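Local coordinates for arylesterase (Agrobacterium tumefaciens, PDB 3DCI), which probably hydrolyses ester bonds as a zinc-binding member of the SGNH (GDSL-like) hydrolase family, at residues Ala95-Cys98 and His99-Leu102; Gly110-Asp113 and Ile114-Val117; Met129-Leu132 and Ala133-Glu137; Thr138-Tyr141 and Lys142-Ala146. One frame throughout, in Å; residues are numbered along the deposited sequence.

How the interactions relate
Interactions 1, 3 and 4 form one connected cluster, while interaction 2, at the probable active site, touches none of them; its nearest atoms come to about 5 Å of interaction 3. Leu96 joins the cluster: its CD1 lies 3.9 Å from Ile135 CG2 of interaction 3 and 3.8 Å from Phe139 CD1 of interaction 4. Interactions 1 and 4 also meet where Met100 SE approaches Lys142 N at 3.6 Å, and both touch the second subunit. Interactions 3 and 4 follow one another along the chain and are tied by a probable hydrogen bond, Val136 O to Tyr141 OH at 2.5 Å. The centre of interaction 2 is 26 Å from that of interaction 1 and 31 Å from that of interaction 4.

Interaction 1: residues Ala95-Cys98 and His99-Leu102; sequences ALSC and HMPL
Residues Ala95-Cys98 and His99-Leu102 make a local, buried contact at the C-terminal end of helix 88-99, where the last turn gives way to the loop before strand 104-108. The backbone evidence is one firm bond, from Met100 N to Leu96 O at 2.9 Å (N-H...O 144°), beside weak ones from His99 N to both Ala95 O and Leu96 O; Met100 is the first residue to leave helical angles. Its selenomethionine side chain turns back against the last helical turn, because CG sits between the backbone N and the carbonyl carbon (chi1 67°). That places Met100 CG 3.3 Å from Leu96 O, and the extended chain beyond it carries CE to 4.0 Å from Ser97 OG. On another side, Cys98 CB lies over a face of the His99 imidazole, 4.0 Å from its centroid and 15° off the normal, a CH-pi contact displaced toward the ring rim. The far end of that ring is held by Glu68 through NE2, with a weak second bond to Glu68 of the second subunit, and His66 stacks on it. Leu96 and Leu102 cross at about a right angle, CD2 to CD1 at 3.9 Å. The peptide bond before Pro101 is cis. Such a helix exit, feeding the next parallel strand, belongs to the beta-alpha-beta crossover of the three-layer SGNH hydrolase fold.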
loop_
_atom_site.group_PDB
_atom_site.type_symbol
_atom_site.label_atom_id
_atom_site.label_comp_id
_atom_site.label_asym_id
_atom_site.label_seq_id
_atom_site.Cartn_x
_atom_site.Cartn_y
_atom_site.Cartn_z
ATOM N N ALA A 95 16.658 3.001 -5.952
ATOM C CA ALA A 95 18.079 3.306 -6.009
ATOM C C ALA A 95 18.778 2.585 -7.152
ATOM O O ALA A 95 19.668 3.163 -7.817
ATOM C CB ALA A 95 18.773 2.974 -4.648
ATOM N N LEU A 96 18.472 1.309 -7.313
ATOM C CA LEU A 96 19.055 0.519 -8.406
ATOM C C LEU A 96 18.646 1.102 -9.752
ATOM O O LEU A 96 19.469 1.268 -10.617
ATOM C CB LEU A 96 18.675 -0.937 -8.318
ATOM C CG LEU A 96 19.219 -1.738 -7.122
ATOM C CD1 LEU A 96 18.544 -3.102 -7.087
ATOM C CD2 LEU A 96 20.732 -1.874 -7.142
ATOM N N SER A 97 17.391 1.481 -9.911
ATOM C CA SER A 97 16.970 2.055 -11.185
ATOM C C SER A 97 17.594 3.442 -11.435
ATOM O O SER A 97 17.971 3.768 -12.551
ATOM C CB SER A 97 15.465 2.161 -11.247
ATOM O OG SER A 97 15.049 2.840 -12.423
ATOM N N CYS A 98 17.695 4.257 -10.397
ATOM C CA CYS A 98 18.211 5.604 -10.557
ATOM C C CYS A 98 19.699 5.604 -10.919
ATOM O O CYS A 98 20.178 6.511 -11.609
ATOM C CB CYS A 98 18.019 6.414 -9.290
ATOM S SG CYS A 98 16.333 7.035 -9.106
ATOM N N HIS A 99 20.419 4.608 -10.427
ATOM C CA HIS A 99 21.878 4.660 -10.499
ATOM C C HIS A 99 22.507 3.573 -11.346
ATOM O O HIS A 99 23.691 3.630 -11.614
ATOM C CB HIS A 99 22.462 4.669 -9.092
ATOM C CG HIS A 99 22.002 5.834 -8.283
ATOM N ND1 HIS A 99 22.294 7.134 -8.636
ATOM C CD2 HIS A 99 21.196 5.909 -7.196
ATOM C CE1 HIS A 99 21.713 7.958 -7.781
ATOM N NE2 HIS A 99 21.038 7.241 -6.902
HETATM N N MSE A 100 21.733 2.593 -11.775
HETATM C CA MSE A 100 22.243 1.623 -12.743
HETATM C C MSE A 100 22.764 2.300 -14.014
HETATM O O MSE A 100 22.254 3.341 -14.411
HETATM C CB MSE A 100 21.163 0.625 -13.134
HETATM C CG MSE A 100 20.003 1.212 -13.916
HETATM SE SE MSE A 100 18.616 -0.125 -14.131
HETATM C CE MSE A 100 17.287 0.900 -15.111
ATOM N N PRO A 101 23.761 1.700 -14.670
ATOM C CA PRO A 101 24.490 0.510 -14.258
ATOM C C PRO A 101 25.469 0.742 -13.090
ATOM O O PRO A 101 26.190 1.736 -13.041
ATOM C CB PRO A 101 25.218 0.084 -15.536
ATOM C CG PRO A 101 25.509 1.352 -16.244
ATOM C CD PRO A 101 24.209 2.175 -15.994
ATOM N N LEU A 102 25.480 -0.204 -12.167
ATOM C CA LEU A 102 26.266 -0.128 -10.947
ATOM C C LEU A 102 27.269 -1.285 -10.934
ATOM O O LEU A 102 26.948 -2.406 -11.325
ATOM C CB LEU A 102 25.348 -0.251 -9.752
ATOM C CG LEU A 102 24.589 1.007 -9.357
ATOM C CD1 LEU A 102 23.382 0.598 -8.520
ATOM C CD2 LEU A 102 25.552 1.996 -8.638
#

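Interaction 2: residues Gly110-Asp113 and Ile114-Val117; sequences GTND and IKPV. With ACY (acetic acid), chain M.
Ile114 folds back on Gly110 through a weak backbone bond, N to Gly110 O at 3.3 Å. With its CG1 between the backbone N and the carbonyl carbon (chi1 64°), Ile114 presents that atom to Thr111 O at 3.3 Å, while CG2 rests 3.5 Å from Gly110 O. Lys115 closes a type I turn begun by Asn112: its N donates to Asn112 O at 3.1 Å (155°). The extended lysine chain then runs alongside Asn112 in the same direction, CE 3.3 Å from Asn112 OD1, so this approach is made by a methylene and not by the ammonium. Arg170 NH2 bonds that same OD1, which fixes the amide's rotation together with ND2 bonding Arg73 O. Pro116 opens a short 3-10 segment and, with Val117, packs against the third subunit. Held this way, Asn112 ND2 aims a nearly straight bond (178°) at an oxygen of a bound acetic acid, probably from the crystallisation liquor, 3.0 Å away, which is also hydrogen-bonded to Ser32 N, Gly72 N and His209 NE2. The Gly-Thr-Asn-Asp sequence with this set of partners is consistent with the GxND block of SGNH hydrolases, whose asparagine side chain, with serine and glycine N-H groups, forms the oxyanion hole.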
loop_
_atom_site.group_PDB
_atom_site.type_symbol
_atom_site.label_atom_id
_atom_site.label_comp_id
_atom_site.label_asym_id
_atom_site.label_seq_id
_atom_site.Cartn_x
_atom_site.Cartn_y
_atom_site.Cartn_z
ATOM N N GLY A 110 20.368 -2.929 9.562
ATOM C CA GLY A 110 20.083 -3.911 10.628
ATOM C C GLY A 110 19.794 -3.273 11.973
ATOM O O GLY A 110 19.071 -3.852 12.803
ATOM N N THR A 111 20.398 -2.103 12.207
ATOM C CA THR A 111 20.216 -1.349 13.450
ATOM C C THR A 111 18.750 -1.034 13.763
ATOM O O THR A 111 18.352 -1.037 14.912
ATOM C CB THR A 111 21.052 -0.041 13.389
ATOM O OG1 THR A 111 22.438 -0.382 13.162
ATOM C CG2 THR A 111 20.910 0.775 14.674
ATOM N N ASN A 112 17.959 -0.736 12.743
ATOM C CA ASN A 112 16.526 -0.479 12.926
ATOM C C ASN A 112 15.669 -1.731 12.922
ATOM O O ASN A 112 14.600 -1.732 13.506
ATOM C CB ASN A 112 16.039 0.508 11.887
ATOM C CG ASN A 112 16.711 1.829 12.038
ATOM O OD1 ASN A 112 16.856 2.332 13.149
ATOM N ND2 ASN A 112 17.185 2.369 10.952
ATOM N N ASP A 113 16.165 -2.792 12.295
ATOM C CA ASP A 113 15.458 -4.079 12.248
ATOM C C ASP A 113 15.415 -4.751 13.600
ATOM O O ASP A 113 14.567 -5.618 13.835
ATOM C CB ASP A 113 16.126 -5.032 11.251
ATOM C CG ASP A 113 16.222 -4.433 9.841
ATOM O OD1 ASP A 113 16.943 -3.427 9.652
ATOM O OD2 ASP A 113 15.634 -5.007 8.920
ATOM N N ILE A 114 16.331 -4.353 14.486
ATOM C CA ILE A 114 16.359 -4.883 15.851
ATOM C C ILE A 114 15.593 -3.985 16.841
ATOM O O ILE A 114 15.588 -4.265 18.037
ATOM C CB ILE A 114 17.816 -5.195 16.334
ATOM C CG1 ILE A 114 18.669 -3.913 16.431
ATOM C CG2 ILE A 114 18.488 -6.210 15.388
ATOM C CD1 ILE A 114 20.003 -4.095 17.170
ATOM N N LYS A 115 14.946 -2.924 16.358
ATOM C CA LYS A 115 13.988 -2.187 17.181
ATOM C C LYS A 115 12.872 -3.163 17.605
ATOM O O LYS A 115 12.534 -4.084 16.860
ATOM C CB LYS A 115 13.342 -1.012 16.433
ATOM C CG LYS A 115 14.209 0.214 16.099
ATOM C CD LYS A 115 13.360 1.266 15.333
ATOM C CE LYS A 115 14.146 2.541 15.011
ATOM N NZ LYS A 115 13.446 3.565 14.124
ATOM N N PRO A 116 12.273 -2.943 18.787
ATOM C CA PRO A 116 11.162 -3.795 19.208
ATOM C C PRO A 116 10.035 -3.927 18.191
ATOM O O PRO A 116 9.476 -5.008 18.053
ATOM C CB PRO A 116 10.621 -3.088 20.470
ATOM C CG PRO A 116 11.813 -2.360 21.028
ATOM C CD PRO A 116 12.604 -1.920 19.794
ATOM N N VAL A 117 9.687 -2.836 17.501
ATOM C CA VAL A 117 8.533 -2.858 16.587
ATOM C C VAL A 117 8.720 -3.904 15.474
ATOM O O VAL A 117 7.742 -4.478 14.993
ATOM C CB VAL A 117 8.234 -1.470 15.978
ATOM C CG1 VAL A 117 9.380 -1.008 15.029
ATOM C CG2 VAL A 117 6.891 -1.492 15.265
HETATM C C ACY M . 19.051 4.967 12.289
HETATM O O ACY M . 18.656 5.021 11.124
HETATM O OXT ACY M . 18.642 5.767 13.153
HETATM C CH3 ACY M . 20.049 3.907 12.718
#

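Interaction 3: residues Met129-Leu132 and Ala133-Glu137; sequences MRRL and AQIVE
The Arg131 guanidinium has Ile135 CG1 over one face, 3.8 Å above the plane and offset toward the rim, and Gln134 OE1 at its edge, in its plane. The edge contact is a hydrogen bond from Arg131 NH1 to Gln134 OE1 at 3.2 Å, with an N-H...O angle of 161°. Amide and guanidinium planes stand 78° apart, so the two groups meet through the oxygen at the guanidinium edge and do not stack. A bend at the second torsion of Arg131 (chi2 59°) swings the chain along the helix toward these partners, which lie three and four residues on. The other end of the Gln134 amide works through water: NE2 donates to water 1 at 3.1 Å, and this water lies in the plane of the Arg130 guanidinium, accepting a weak bond from NH1. Arg130 NH2 is engaged by a salt bridge with Glu188. Beneath these polar groups run regular helical bonds, such as Val136 N to Leu132 O at 2.9 Å. Within helix 122-138, Leu132 and Ile135 pack on helix 88-99, Met129 and Ala133 on helix 178-189 and strand 149-154, and Arg131 and Gln134 on Ile140 of the fifth subunit.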
loop_
_atom_site.group_PDB
_atom_site.type_symbol
_atom_site.label_atom_id
_atom_site.label_comp_id
_atom_site.label_asym_id
_atom_site.label_seq_id
_atom_site.Cartn_x
_atom_site.Cartn_y
_atom_site.Cartn_z
HETATM N N MSE A 129 18.126 -8.850 4.955
HETATM C CA MSE A 129 19.345 -8.753 4.162
HETATM C C MSE A 129 19.382 -9.778 3.035
HETATM O O MSE A 129 19.886 -9.475 1.948
HETATM C CB MSE A 129 20.573 -8.898 5.040
HETATM C CG MSE A 129 21.869 -8.557 4.324
HETATM SE SE MSE A 129 22.002 -6.688 3.691
HETATM C CE MSE A 129 22.368 -5.780 5.356
ATOM N N ARG A 130 18.893 -10.996 3.294
ATOM C CA ARG A 130 18.799 -11.999 2.254
ATOM C C ARG A 130 17.848 -11.497 1.153
ATOM O O ARG A 130 18.152 -11.619 -0.036
ATOM C CB ARG A 130 18.310 -13.340 2.815
ATOM C CG ARG A 130 18.114 -14.408 1.762
ATOM C CD ARG A 130 17.419 -15.644 2.316
ATOM N NE ARG A 130 18.230 -16.285 3.352
ATOM C CZ ARG A 130 19.203 -17.162 3.107
ATOM N NH1 ARG A 130 19.482 -17.549 1.869
ATOM N NH2 ARG A 130 19.885 -17.679 4.118
ATOM N N ARG A 131 16.715 -10.896 1.548
ATOM C CA ARG A 131 15.795 -10.352 0.541
ATOM C C ARG A 131 16.472 -9.240 -0.302
ATOM O O ARG A 131 16.370 -9.219 -1.518
ATOM C CB ARG A 131 14.509 -9.858 1.177
ATOM C CG ARG A 131 13.472 -9.298 0.200
ATOM C CD ARG A 131 13.049 -10.353 -0.844
ATOM N NE ARG A 131 12.308 -9.692 -1.917
ATOM C CZ ARG A 131 12.227 -10.140 -3.168
ATOM N NH1 ARG A 131 12.855 -11.256 -3.553
ATOM N NH2 ARG A 131 11.505 -9.455 -4.053
ATOM N N LEU A 132 17.217 -8.352 0.335
ATOM C CA LEU A 132 17.904 -7.294 -0.434
ATOM C C LEU A 132 18.962 -7.851 -1.407
ATOM O O LEU A 132 19.106 -7.376 -2.559
ATOM C CB LEU A 132 18.537 -6.295 0.527
ATOM C CG LEU A 132 17.598 -5.548 1.489
ATOM C CD1 LEU A 132 18.350 -4.527 2.325
ATOM C CD2 LEU A 132 16.481 -4.858 0.721
ATOM N N ALA A 133 19.702 -8.860 -0.950
ATOM C CA ALA A 133 20.647 -9.557 -1.814
ATOM C C ALA A 133 19.943 -10.117 -3.060
ATOM O O ALA A 133 20.407 -9.929 -4.181
ATOM C CB ALA A 133 21.388 -10.656 -1.039
ATOM N N GLN A 134 18.807 -10.780 -2.870
ATOM C CA GLN A 134 18.041 -11.344 -3.993
ATOM C C GLN A 134 17.572 -10.265 -4.951
ATOM O O GLN A 134 17.582 -10.453 -6.175
ATOM C CB GLN A 134 16.812 -12.084 -3.499
ATOM C CG GLN A 134 17.110 -13.348 -2.748
ATOM C CD GLN A 134 15.853 -13.961 -2.101
ATOM O OE1 GLN A 134 14.755 -13.334 -2.010
ATOM N NE2 GLN A 134 16.017 -15.180 -1.629
ATOM N N ILE A 135 17.143 -9.139 -4.397
ATOM C CA ILE A 135 16.752 -7.996 -5.219
ATOM C C ILE A 135 17.905 -7.508 -6.094
ATOM O O ILE A 135 17.738 -7.318 -7.301
ATOM C CB ILE A 135 16.211 -6.834 -4.351
ATOM C CG1 ILE A 135 14.838 -7.230 -3.782
ATOM C CG2 ILE A 135 16.129 -5.509 -5.189
ATOM C CD1 ILE A 135 14.188 -6.241 -2.781
ATOM N N VAL A 136 19.080 -7.324 -5.493
ATOM C CA VAL A 136 20.256 -6.863 -6.234
ATOM C C VAL A 136 20.585 -7.866 -7.353
ATOM O O VAL A 136 20.854 -7.459 -8.487
ATOM C CB VAL A 136 21.500 -6.676 -5.305
ATOM C CG1 VAL A 136 22.770 -6.478 -6.145
ATOM C CG2 VAL A 136 21.294 -5.512 -4.250
ATOM N N GLU A 137 20.583 -9.166 -7.015
ATOM C CA GLU A 137 20.913 -10.243 -7.951
ATOM C C GLU A 137 19.977 -10.307 -9.154
ATOM O O GLU A 137 20.405 -10.536 -10.288
ATOM C CB GLU A 137 20.922 -11.619 -7.253
ATOM C CG GLU A 137 22.040 -11.826 -6.203
ATOM C CD GLU A 137 21.761 -13.005 -5.209
ATOM O OE1 GLU A 137 20.760 -13.748 -5.416
ATOM O OE2 GLU A 137 22.533 -13.183 -4.216
HETATM O O HOH W 1 18.582 -16.964 -1.402
#

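Interaction 4: residues Thr138-Tyr141 and Lys142-Ala146; sequences TFIY and KPREA
Tyr141 O faces Arg144 across a bend made by the cis peptide before Pro143 and the type I turn from Pro143 to Ala146, whose closing bond runs from Ala146 N to Pro143 O at 3.0 Å. The angle at Arg144 N is too poor for a hydrogen bond to Tyr141 O; what the oxygen does receive is a CA-H...O contact from Arg144 CA at 3.3 Å. The Tyr141 ring is sandwiched: Ala146 O lies 3.6 Å above one face, and Phe139 CB 3.5 Å above the opposite one, both toward the rim. With CG anti to its carbonyl carbon (chi1 -64°), Tyr141 directs the ring back to helix 122-138, where the hydroxyl meets Val136 O. This is the connection from helix 122-138 to strand 149-154 in the alpha/beta/alpha fold, and it covers the end of helix 88-99 through Phe139 and Tyr141, both packed on Leu96. Outside, Arg144 bends at its second and third torsions (-61° and -66°) and doubles back over Ile140, whose CD1 sits 3.5 Å beneath the centre of the guanidinium. Two waters then tie this arginine to the chain leaving the helix. Water 2 accepts from Arg144 NH2 at 3.1 Å and donates to Thr138 O; water 3, in the guanidinium plane, accepts from NE at 3.0 Å and lies within bonding distance of Phe139 O and Arg144 O. Lys142 N, by contrast, is buried with no polar partner. Arg144 also packs on Thr138 of the fifth subunit, and Pro143 on Leu43 of the second.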
loop_
_atom_site.group_PDB
_atom_site.type_symbol
_atom_site.label_atom_id
_atom_site.label_comp_id
_atom_site.label_asym_id
_atom_site.label_seq_id
_atom_site.Cartn_x
_atom_site.Cartn_y
_atom_site.Cartn_z
ATOM N N THR A 138 18.687 -10.125 -8.914
ATOM C CA THR A 138 17.687 -10.453 -9.915
ATOM C C THR A 138 17.003 -9.238 -10.551
ATOM O O THR A 138 16.161 -9.412 -11.422
ATOM C CB THR A 138 16.623 -11.363 -9.280
ATOM O OG1 THR A 138 15.968 -10.633 -8.247
ATOM C CG2 THR A 138 17.283 -12.595 -8.684
ATOM N N PHE A 139 17.377 -8.017 -10.162
ATOM C CA PHE A 139 16.759 -6.793 -10.716
ATOM C C PHE A 139 16.838 -6.725 -12.245
ATOM O O PHE A 139 17.762 -7.245 -12.824
ATOM C CB PHE A 139 17.436 -5.574 -10.119
ATOM C CG PHE A 139 16.664 -4.277 -10.266
ATOM C CD1 PHE A 139 15.616 -3.990 -9.416
ATOM C CD2 PHE A 139 17.023 -3.346 -11.218
ATOM C CE1 PHE A 139 14.928 -2.808 -9.504
ATOM C CE2 PHE A 139 16.350 -2.138 -11.322
ATOM C CZ PHE A 139 15.287 -1.864 -10.457
ATOM N N ILE A 140 15.879 -6.078 -12.891
ATOM C CA ILE A 140 15.921 -5.905 -14.371
ATOM C C ILE A 140 16.763 -4.671 -14.655
ATOM O O ILE A 140 16.265 -3.545 -14.606
ATOM C CB ILE A 140 14.510 -5.735 -15.012
ATOM C CG1 ILE A 140 13.597 -6.905 -14.616
ATOM C CG2 ILE A 140 14.615 -5.648 -16.567
ATOM C CD1 ILE A 140 14.060 -8.283 -15.143
ATOM N N TYR A 141 18.046 -4.896 -14.890
ATOM C CA TYR A 141 18.996 -3.827 -15.163
ATOM C C TYR A 141 19.009 -3.465 -16.660
ATOM O O TYR A 141 18.639 -4.281 -17.523
ATOM C CB TYR A 141 20.403 -4.229 -14.696
ATOM C CG TYR A 141 20.550 -4.435 -13.183
ATOM C CD1 TYR A 141 20.545 -3.364 -12.311
ATOM C CD2 TYR A 141 20.734 -5.703 -12.646
ATOM C CE1 TYR A 141 20.701 -3.547 -10.940
ATOM C CE2 TYR A 141 20.864 -5.900 -11.290
ATOM C CZ TYR A 141 20.838 -4.826 -10.438
ATOM O OH TYR A 141 20.971 -5.020 -9.084
ATOM N N LYS A 142 19.394 -2.224 -16.945
ATOM C CA LYS A 142 19.666 -1.763 -18.306
ATOM C C LYS A 142 21.155 -1.445 -18.371
ATOM O O LYS A 142 21.613 -0.479 -17.734
ATOM C CB LYS A 142 18.835 -0.516 -18.671
ATOM C CG LYS A 142 17.325 -0.656 -18.517
ATOM C CD LYS A 142 16.675 0.685 -18.818
ATOM C CE LYS A 142 15.163 0.606 -18.785
ATOM N NZ LYS A 142 14.644 0.043 -20.056
ATOM N N PRO A 143 21.945 -2.301 -19.069
ATOM C CA PRO A 143 21.568 -3.554 -19.719
ATOM C C PRO A 143 21.446 -4.693 -18.714
ATOM O O PRO A 143 21.924 -4.576 -17.571
ATOM C CB PRO A 143 22.739 -3.822 -20.653
ATOM C CG PRO A 143 23.909 -3.257 -19.946
ATOM C CD PRO A 143 23.394 -2.053 -19.184
ATOM N N ARG A 144 20.839 -5.791 -19.150
ATOM C CA ARG A 144 20.565 -6.912 -18.269
ATOM C C ARG A 144 21.826 -7.515 -17.665
ATOM O O ARG A 144 21.777 -8.047 -16.569
ATOM C CB ARG A 144 19.775 -8.005 -19.005
ATOM C CG ARG A 144 18.347 -7.634 -19.363
ATOM C CD ARG A 144 17.495 -7.325 -18.137
ATOM N NE ARG A 144 17.326 -8.525 -17.330
ATOM C CZ ARG A 144 16.378 -9.435 -17.516
ATOM N NH1 ARG A 144 15.463 -9.313 -18.487
ATOM N NH2 ARG A 144 16.348 -10.495 -16.713
ATOM N N GLU A 145 22.932 -7.397 -18.384
ATOM C CA GLU A 145 24.211 -7.959 -17.987
ATOM C C GLU A 145 24.873 -7.179 -16.839
ATOM O O GLU A 145 25.799 -7.685 -16.205
ATOM C CB GLU A 145 25.165 -7.994 -19.204
ATOM C CG GLU A 145 24.747 -8.973 -20.323
ATOM C CD GLU A 145 23.557 -8.501 -21.198
ATOM O OE1 GLU A 145 23.267 -7.274 -21.225
ATOM O OE2 GLU A 145 22.933 -9.380 -21.871
ATOM N N ALA A 146 24.410 -5.959 -16.573
ATOM C CA ALA A 146 25.028 -5.097 -15.548
ATOM C C ALA A 146 24.646 -5.459 -14.102
ATOM O O ALA A 146 24.159 -4.597 -13.365
ATOM C CB ALA A 146 24.667 -3.614 -15.823
HETATM O O HOH W 2 17.759 -10.767 -13.963
HETATM O O HOH W 3 19.336 -7.964 -15.187
#